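Local coordinates for protein phosphodiesterase (Salpingoeca rosetta, PDB 7CJ3) that belongs to the bacteriorhodopsin-like membrane proteins and, in this transmembrane domain, holds retinal inside a bundle of helices, at residues A53-L58 against I248-G253; S92-Y97 against L141-G146; A148-R153 against P209-P214. All coordinates share one frame; numbering follows the deposited sequence.

Contact 1: A53-L58 against I248-G253; sequences AKFSHL and IDFQVG. With OLC ((2R)-2,3-dihydroxypropyl (9Z)-octadec-9-enoate), chain L.
F55 and F250 form the tight side of this contact, where the turn after helix 45-54 meets the start of helix 250-277. The rings meet obliquely, planes at 35° and centroids 5.2 Å apart. F250 CD2 lies over the rim of one face of the F55 ring, 3.7 Å from F55 CE2, while K54 CD lies over the opposite face, likewise offset toward the rim. With its CG swung anti to the backbone N (chi1 -172°), F250 also turns a ring edge to L58, whose CD1 sits in the ring plane 3.9 Å from F250 CE2. Both phenylalanines touch N124 and P125 as well. The Q251 side chain crosses next to this apolar group, its CG 3.7 Å from F55 CD1, and reaches the type I turn F55-L58. The loose side is that of K54: this residue is exposed, and beyond the methylene on the F55 ring its chain leads away from the other segment. H57 is a separate, buried site that faces a lipid. Its NE2 and O25 of OLC are hydrogen-bonded at 2.8 Å, with the hydroxyl near the imidazole plane. The same OLC is hydrogen-bonded to Q59 of the second subunit, and H57 packs on S60 of that subunit. The chemistry is thus divided: aromatic and aliphatic carbon joins the turn to the start of helix 250-277, and the imidazole links that turn to lipid at the subunit boundary.

Contact 2: S92-Y97 against L141-G146; sequences SGILAY and LLYWCG. With OLC ((2R)-2,3-dihydroxypropyl (9Z)-octadec-9-enoate), chain Q.
Next to the retinal pocket, I94 and L95 meet W144, Y143 and L141 across a pair of antiparallel transmembrane helices; the short axes run at 173° and come within 10.3 Å of each other. W144 is the broad surface of the pair. Its CG stands anti to the backbone N (chi1 -180°), which sends the indole across to the other helix, and L95 lays CD2 over one face in a CH-pi contact, 3.9 Å from the centroid of the five-membered ring and 19° off its normal. I94 takes the rim of the same indole, its CB 3.8 Å from W144 CD1 and near the ring plane. The indole N-H is spent on L91 O. Further out, I94 CD1 reaches the edge of the Y143 ring at CE2, 3.7 Å away. At the other end L95 CD2 and L141 CD2 touch methyl to methyl at 3.8 Å, and L141 itself lines the retinal pocket. OLC C6 lies over the centre of one face of the Y97 ring and 3.7 Å from A96 CB. Around the pair, L95 and W144 pack on M272 of helix 250-277, W144 on L225 of helix 219-233, L95 on D76 of helix 58-81, and I94 on V21 of helix 17-41.

Contact 3: A148-R153 against P209-P214; sequences ASRADR and PDFQPP
R150 follows helix 128-149 and lies along P213 and P214 of the loop between helices 178-207 and 219-233. It has positive phi in a Schellman motif, and its CB points toward that loop. R150 CB touches both P213 CG and F211 CE2, each at 4.0 Å. R150 CG follows, 4.0 Å from P213 CG and also close to the P213 carbonyl. A bend at chi2 of R150 (-78°) then takes the chain past the proline. R150 CD still brushes P213 CG at 4.1 Å, after which the chain straightens and brings NE to the next carbonyl. The bond from R150 NE to P214 O is weak, 3.3 Å with an N-H...O angle of 127°, and the oxygen sits obliquely to the guanidinium plane. Beyond NE the guanidinium draws off: R150 NH2 is 3.7 Å from P214 O. On the backbone side F211 meets the turn after helix 128-149. R150 O lies in the F211 ring plane, 3.6 Å from F211 CZ, while S149 O approaches F211 CZ obliquely at 3.4 Å. The same phenyl group also touches A206 of helix 178-207. The S149 hydroxyl turns elsewhere, hydrogen-bonded to C145 O. In the loop, the peptide before P213 is cis. The contact lies at the surface, and F211 and P214 also touch a crystal neighbour, so the loop's conformation may owe something to the lattice. Chemically it is a modest joint: aliphatic arginine carbons on proline, a phenyl ring at two backbone carbonyls and a single weak bond, which implies that it is probably held by packing rather than by charge.

From the N terminus the chain first leaves helix 45-54 at 53-58, and contact 1 is completed only when helix 250-277 begins, so its loop encloses nearly all the other helices. Contacts 2 and 3 both nest within it. Contact 2 pairs helix 86-111 with helix 128-149 and closes at 141-146. Contact 3 opens directly afterwards, at 148-153, and closes in the loop after helix 178-207, so the two are in series. Helix 128-149 serves both, and they touch through G146 O and A151 N, 3.2 Å apart, a probable hydrogen bond. Contact 1 lies across the chain's centre, its own centre about 31 Å from that of contact 2 and about 44 Å from that of contact 3.

Contact 1: A53-L58 against I248-G253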
# COMPACT_ATOMS: atom_id res chain seq x y z
N ALA B 53 -17.21 17.64 -6.94
CA ALA B 53 -17.81 18.60 -5.98
C ALA B 53 -18.95 17.93 -5.20
O ALA B 53 -19.11 18.24 -4.01
CB ALA B 53 -18.28 19.84 -6.69
N LYS B 54 -19.73 17.05 -5.82
CA LYS B 54 -20.85 16.33 -5.15
C LYS B 54 -20.26 15.23 -4.26
O LYS B 54 -20.92 14.83 -3.26
CB LYS B 54 -21.81 15.78 -6.21
CG LYS B 54 -23.07 15.09 -5.69
CD LYS B 54 -23.78 14.21 -6.70
CE LYS B 54 -25.15 13.77 -6.22
NZ LYS B 54 -26.18 14.85 -6.29
N PHE B 55 -19.08 14.73 -4.62
CA PHE B 55 -18.42 13.53 -4.04
C PHE B 55 -16.97 13.89 -3.73
O PHE B 55 -16.09 13.65 -4.58
CB PHE B 55 -18.48 12.37 -5.03
CG PHE B 55 -19.86 11.90 -5.44
CD1 PHE B 55 -20.86 11.68 -4.51
CD2 PHE B 55 -20.14 11.61 -6.77
CE1 PHE B 55 -22.11 11.20 -4.89
CE2 PHE B 55 -21.39 11.13 -7.16
CZ PHE B 55 -22.37 10.93 -6.21
N SER B 56 -16.73 14.48 -2.55
CA SER B 56 -15.48 15.19 -2.20
C SER B 56 -14.36 14.23 -1.80
O SER B 56 -13.22 14.69 -1.71
CB SER B 56 -15.76 16.12 -1.08
OG SER B 56 -17.12 16.03 -0.78
N HIS B 57 -14.65 12.96 -1.58
CA HIS B 57 -13.65 11.98 -1.08
C HIS B 57 -12.98 11.24 -2.24
O HIS B 57 -11.96 10.57 -1.99
CB HIS B 57 -14.27 11.07 -0.01
CG HIS B 57 -15.00 11.83 1.04
ND1 HIS B 57 -14.37 12.79 1.85
CD2 HIS B 57 -16.31 11.90 1.33
CE1 HIS B 57 -15.26 13.37 2.62
NE2 HIS B 57 -16.46 12.82 2.35
N LEU B 58 -13.51 11.40 -3.46
CA LEU B 58 -13.15 10.56 -4.64
C LEU B 58 -11.69 10.79 -5.04
O LEU B 58 -11.00 9.78 -5.28
CB LEU B 58 -14.16 10.81 -5.76
CG LEU B 58 -15.55 10.20 -5.53
CD1 LEU B 58 -16.43 10.30 -6.76
CD2 LEU B 58 -15.43 8.76 -5.14
N ILE B 248 -26.07 0.94 -0.60
CA ILE B 248 -24.87 1.80 -0.29
C ILE B 248 -24.91 2.99 -1.24
O ILE B 248 -25.44 2.81 -2.35
CB ILE B 248 -23.55 1.00 -0.42
CG1 ILE B 248 -23.32 0.46 -1.83
CG2 ILE B 248 -23.51 -0.14 0.60
CD1 ILE B 248 -21.98 -0.20 -2.00
N ASP B 249 -24.39 4.15 -0.83
CA ASP B 249 -24.19 5.33 -1.72
C ASP B 249 -22.92 5.13 -2.56
O ASP B 249 -22.19 4.14 -2.38
CB ASP B 249 -24.18 6.65 -0.93
CG ASP B 249 -23.03 6.87 0.05
OD1 ASP B 249 -23.04 6.23 1.09
OD2 ASP B 249 -22.13 7.72 -0.21
N PHE B 250 -22.66 6.06 -3.47
CA PHE B 250 -21.64 5.95 -4.53
C PHE B 250 -20.24 5.86 -3.91
O PHE B 250 -19.49 4.87 -4.24
CB PHE B 250 -21.74 7.15 -5.47
CG PHE B 250 -20.85 6.96 -6.66
CD1 PHE B 250 -21.07 5.90 -7.53
CD2 PHE B 250 -19.75 7.80 -6.86
CE1 PHE B 250 -20.22 5.70 -8.61
CE2 PHE B 250 -18.91 7.59 -7.95
CZ PHE B 250 -19.15 6.55 -8.82
N GLN B 251 -19.94 6.85 -3.05
CA GLN B 251 -18.63 7.03 -2.37
C GLN B 251 -18.27 5.78 -1.53
O GLN B 251 -17.11 5.34 -1.61
CB GLN B 251 -18.63 8.30 -1.52
CG GLN B 251 -18.76 9.56 -2.34
CD GLN B 251 -18.28 10.83 -1.68
OE1 GLN B 251 -19.01 11.49 -0.95
NE2 GLN B 251 -17.04 11.20 -1.93
N VAL B 252 -19.21 5.21 -0.77
CA VAL B 252 -18.94 3.96 0.00
C VAL B 252 -18.53 2.85 -0.97
O VAL B 252 -17.53 2.19 -0.69
CB VAL B 252 -20.15 3.56 0.89
CG1 VAL B 252 -20.09 2.10 1.33
CG2 VAL B 252 -20.29 4.46 2.13
N GLY B 253 -19.23 2.70 -2.09
CA GLY B 253 -18.88 1.73 -3.16
C GLY B 253 -17.50 1.96 -3.77
O GLY B 253 -16.77 0.96 -4.02
C18 OLC L . -4.27 -0.36 0.42
C10 OLC L . -10.60 3.82 0.57
C9 OLC L . -10.99 3.55 1.83
C17 OLC L . -4.78 0.56 -0.68
C11 OLC L . -9.26 4.41 0.19
C8 OLC L . -10.03 3.83 2.96
C24 OLC L . -17.56 12.60 5.61
C16 OLC L . -4.65 1.95 -0.19
C12 OLC L . -8.76 3.52 -0.88
C7 OLC L . -10.59 3.30 4.25
C15 OLC L . -5.71 2.18 0.90
C13 OLC L . -7.30 3.23 -0.73
C6 OLC L . -11.95 3.93 4.53
C14 OLC L . -7.15 2.26 0.40
C5 OLC L . -11.99 5.43 4.68
C4 OLC L . -13.12 5.92 3.81
C3 OLC L . -13.36 7.40 4.08
C2 OLC L . -13.97 7.66 5.44
C21 OLC L . -16.76 10.34 6.00
C1 OLC L . -15.20 8.50 5.23
C22 OLC L . -16.31 11.70 5.51
O19 OLC L . -15.85 8.30 4.21
O25 OLC L . -17.52 13.73 4.72
O23 OLC L . -15.12 12.17 6.25
O20 OLC L . -15.60 9.53 6.20

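Contact 2: S92-Y97 against L141-G146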
# COMPACT_ATOMS: atom_id res chain seq x y z
N SER B 92 6.90 -12.66 -11.69
CA SER B 92 7.03 -11.37 -10.94
C SER B 92 6.99 -10.19 -11.92
O SER B 92 6.58 -9.09 -11.50
CB SER B 92 8.25 -11.33 -10.08
OG SER B 92 9.44 -11.56 -10.84
N GLY B 93 7.40 -10.42 -13.18
CA GLY B 93 7.39 -9.43 -14.28
C GLY B 93 5.98 -9.04 -14.65
O GLY B 93 5.72 -7.80 -14.73
N ILE B 94 5.09 -10.02 -14.82
CA ILE B 94 3.65 -9.82 -15.22
C ILE B 94 2.92 -9.02 -14.12
O ILE B 94 2.07 -8.16 -14.45
CB ILE B 94 2.94 -11.16 -15.53
CG1 ILE B 94 3.72 -12.01 -16.55
CG2 ILE B 94 1.52 -10.93 -15.99
CD1 ILE B 94 2.98 -13.18 -17.13
N LEU B 95 3.28 -9.25 -12.86
CA LEU B 95 2.63 -8.54 -11.74
C LEU B 95 3.09 -7.07 -11.72
O LEU B 95 2.28 -6.19 -11.35
CB LEU B 95 2.95 -9.30 -10.45
CG LEU B 95 2.33 -10.70 -10.42
CD1 LEU B 95 2.52 -11.36 -9.06
CD2 LEU B 95 0.86 -10.66 -10.81
N ALA B 96 4.33 -6.81 -12.14
CA ALA B 96 4.89 -5.45 -12.22
C ALA B 96 4.07 -4.59 -13.20
O ALA B 96 3.74 -3.47 -12.81
CB ALA B 96 6.35 -5.53 -12.60
N TYR B 97 3.72 -5.11 -14.40
CA TYR B 97 2.94 -4.39 -15.44
C TYR B 97 1.50 -4.16 -14.97
O TYR B 97 0.98 -3.02 -15.06
CB TYR B 97 2.94 -5.13 -16.79
CG TYR B 97 4.26 -5.02 -17.53
CD1 TYR B 97 5.15 -6.08 -17.63
CD2 TYR B 97 4.62 -3.83 -18.15
CE1 TYR B 97 6.36 -5.96 -18.31
CE2 TYR B 97 5.82 -3.68 -18.81
CZ TYR B 97 6.70 -4.74 -18.89
OH TYR B 97 7.89 -4.57 -19.57
N LEU B 141 -3.97 -11.32 -15.57
CA LEU B 141 -3.86 -12.03 -14.27
C LEU B 141 -4.28 -13.50 -14.46
O LEU B 141 -3.63 -14.39 -13.86
CB LEU B 141 -4.73 -11.34 -13.21
CG LEU B 141 -4.13 -10.07 -12.60
CD1 LEU B 141 -5.05 -9.50 -11.53
CD2 LEU B 141 -2.74 -10.33 -12.04
N LEU B 142 -5.31 -13.74 -15.28
CA LEU B 142 -5.78 -15.11 -15.60
C LEU B 142 -4.68 -15.85 -16.37
O LEU B 142 -4.46 -17.04 -16.08
CB LEU B 142 -7.07 -15.02 -16.42
CG LEU B 142 -8.31 -14.67 -15.60
CD1 LEU B 142 -9.50 -14.44 -16.52
CD2 LEU B 142 -8.60 -15.76 -14.58
N TYR B 143 -4.00 -15.18 -17.31
CA TYR B 143 -2.91 -15.80 -18.11
C TYR B 143 -1.78 -16.16 -17.15
O TYR B 143 -1.13 -17.20 -17.31
CB TYR B 143 -2.46 -14.87 -19.24
CG TYR B 143 -1.11 -15.23 -19.82
CD1 TYR B 143 -0.99 -16.20 -20.81
CD2 TYR B 143 0.05 -14.62 -19.36
CE1 TYR B 143 0.24 -16.55 -21.32
CE2 TYR B 143 1.29 -14.96 -19.87
CZ TYR B 143 1.39 -15.94 -20.84
OH TYR B 143 2.62 -16.28 -21.33
N TRP B 144 -1.53 -15.31 -16.16
CA TRP B 144 -0.53 -15.53 -15.09
C TRP B 144 -0.89 -16.79 -14.29
O TRP B 144 0.02 -17.53 -13.85
CB TRP B 144 -0.47 -14.27 -14.23
CG TRP B 144 0.50 -14.30 -13.09
CD1 TRP B 144 1.72 -13.72 -13.04
CD2 TRP B 144 0.29 -14.91 -11.80
NE1 TRP B 144 2.30 -13.93 -11.82
CE2 TRP B 144 1.45 -14.65 -11.03
CE3 TRP B 144 -0.75 -15.64 -11.21
CZ2 TRP B 144 1.59 -15.10 -9.71
CZ3 TRP B 144 -0.62 -16.07 -9.91
CH2 TRP B 144 0.54 -15.81 -9.17
N CYS B 145 -2.19 -17.03 -14.08
CA CYS B 145 -2.69 -18.18 -13.29
C CYS B 145 -2.30 -19.46 -14.03
O CYS B 145 -1.92 -20.44 -13.33
CB CYS B 145 -4.20 -18.11 -13.06
SG CYS B 145 -4.71 -16.86 -11.83
N GLY B 146 -2.40 -19.41 -15.37
CA GLY B 146 -1.99 -20.46 -16.33
C GLY B 146 -0.52 -20.86 -16.21
O GLY B 146 -0.24 -22.07 -16.18
C18 OLC Q . 7.93 2.31 -9.20
C10 OLC Q . 4.79 -0.43 -15.79
C9 OLC Q . 5.74 -1.37 -15.70
C17 OLC Q . 6.90 3.20 -9.87
C11 OLC Q . 4.89 0.71 -14.80
C8 OLC Q . 6.84 -1.31 -14.65
C24 OLC Q . 13.13 -7.90 -22.74
C16 OLC Q . 6.13 2.51 -11.02
C12 OLC Q . 4.01 1.94 -15.04
C7 OLC Q . 8.09 -2.11 -15.01
C15 OLC Q . 5.08 3.49 -11.62
C13 OLC Q . 4.49 3.06 -14.09
C6 OLC Q . 7.83 -3.56 -15.38
C14 OLC Q . 4.07 2.91 -12.62
C5 OLC Q . 9.07 -4.43 -15.06
C4 OLC Q . 9.87 -4.91 -16.27
C3 OLC Q . 10.04 -6.43 -16.32
C2 OLC Q . 10.17 -6.95 -17.76
C21 OLC Q . 12.08 -8.05 -20.46
C1 OLC Q . 11.62 -6.92 -18.26
C22 OLC Q . 13.42 -7.91 -21.22
O19 OLC Q . 12.36 -5.97 -18.03
O25 OLC Q . 13.73 -6.83 -23.50
O23 OLC Q . 14.13 -6.74 -20.77
O20 OLC Q . 12.19 -8.03 -19.04

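Contact 3: A148-R153 against P209-P214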
# COMPACT_ATOMS: atom_id res chain seq x y z
N ALA B 148 1.49 -20.35 -13.57
CA ALA B 148 1.63 -20.88 -12.19
C ALA B 148 1.19 -22.35 -12.13
O ALA B 148 1.80 -23.12 -11.36
CB ALA B 148 0.83 -20.05 -11.21
N SER B 149 0.18 -22.73 -12.93
CA SER B 149 -0.50 -24.04 -12.87
C SER B 149 -0.20 -24.92 -14.10
O SER B 149 -0.81 -26.02 -14.19
CB SER B 149 -1.99 -23.81 -12.66
OG SER B 149 -2.62 -23.17 -13.78
N ARG B 150 0.67 -24.48 -15.02
CA ARG B 150 1.03 -25.20 -16.27
C ARG B 150 -0.24 -25.75 -16.93
O ARG B 150 -0.28 -26.94 -17.25
CB ARG B 150 2.01 -26.34 -15.97
CG ARG B 150 3.22 -25.94 -15.14
CD ARG B 150 4.33 -25.22 -15.88
NE ARG B 150 5.48 -25.20 -15.01
CZ ARG B 150 6.71 -24.87 -15.37
NH1 ARG B 150 6.95 -24.46 -16.60
NH2 ARG B 150 7.70 -24.87 -14.49
N ALA B 151 -1.26 -24.91 -17.13
CA ALA B 151 -2.58 -25.29 -17.68
C ALA B 151 -2.51 -25.36 -19.20
O ALA B 151 -1.53 -24.81 -19.77
CB ALA B 151 -3.62 -24.29 -17.26
N ASP B 152 -3.52 -25.98 -19.83
CA ASP B 152 -3.68 -25.99 -21.31
C ASP B 152 -3.96 -24.54 -21.75
O ASP B 152 -4.79 -23.86 -21.11
CB ASP B 152 -4.71 -27.04 -21.76
CG ASP B 152 -4.11 -28.39 -22.20
OD1 ASP B 152 -3.00 -28.74 -21.71
OD2 ASP B 152 -4.75 -29.09 -23.03
N ARG B 153 -3.25 -24.09 -22.79
CA ARG B 153 -3.26 -22.69 -23.29
C ARG B 153 -4.67 -22.29 -23.75
O ARG B 153 -5.06 -21.12 -23.53
CB ARG B 153 -2.17 -22.51 -24.37
CG ARG B 153 -0.74 -22.50 -23.84
CD ARG B 153 -0.17 -23.75 -23.17
NE ARG B 153 -0.18 -24.94 -24.03
CZ ARG B 153 0.33 -26.13 -23.71
NH1 ARG B 153 0.92 -26.31 -22.54
NH2 ARG B 153 0.25 -27.14 -24.56
N PRO B 209 -0.33 -34.90 -7.09
CA PRO B 209 1.06 -35.35 -6.92
C PRO B 209 1.66 -35.90 -8.23
O PRO B 209 2.86 -35.80 -8.39
CB PRO B 209 0.97 -36.50 -5.91
CG PRO B 209 -0.44 -36.43 -5.32
CD PRO B 209 -1.28 -35.78 -6.40
N ASP B 210 0.80 -36.47 -9.09
CA ASP B 210 1.18 -37.15 -10.36
C ASP B 210 1.44 -36.11 -11.45
O ASP B 210 2.21 -36.43 -12.38
CB ASP B 210 0.11 -38.16 -10.78
CG ASP B 210 0.28 -39.55 -10.14
OD1 ASP B 210 1.45 -40.01 -10.06
OD2 ASP B 210 -0.75 -40.16 -9.72
N PHE B 211 0.86 -34.91 -11.32
CA PHE B 211 0.78 -33.86 -12.38
C PHE B 211 2.16 -33.61 -13.02
O PHE B 211 3.14 -33.37 -12.28
CB PHE B 211 0.19 -32.58 -11.78
CG PHE B 211 0.00 -31.45 -12.77
CD1 PHE B 211 -1.03 -31.47 -13.69
CD2 PHE B 211 0.86 -30.37 -12.77
CE1 PHE B 211 -1.19 -30.43 -14.60
CE2 PHE B 211 0.72 -29.34 -13.68
CZ PHE B 211 -0.30 -29.37 -14.60
N GLN B 212 2.24 -33.66 -14.36
CA GLN B 212 3.44 -33.26 -15.16
C GLN B 212 3.00 -32.23 -16.20
O GLN B 212 1.94 -32.40 -16.81
CB GLN B 212 4.14 -34.47 -15.81
N PRO B 213 3.78 -31.14 -16.44
CA PRO B 213 5.06 -30.92 -15.77
C PRO B 213 4.87 -30.31 -14.38
O PRO B 213 3.84 -29.67 -14.14
CB PRO B 213 5.74 -29.89 -16.68
CG PRO B 213 4.59 -29.07 -17.20
CD PRO B 213 3.45 -30.06 -17.37
N PRO B 214 5.85 -30.46 -13.45
CA PRO B 214 5.73 -29.93 -12.10
C PRO B 214 5.44 -28.43 -12.11
O PRO B 214 6.06 -27.70 -12.87
CB PRO B 214 7.09 -30.23 -11.43
CG PRO B 214 7.69 -31.33 -12.27
CD PRO B 214 7.16 -31.10 -13.67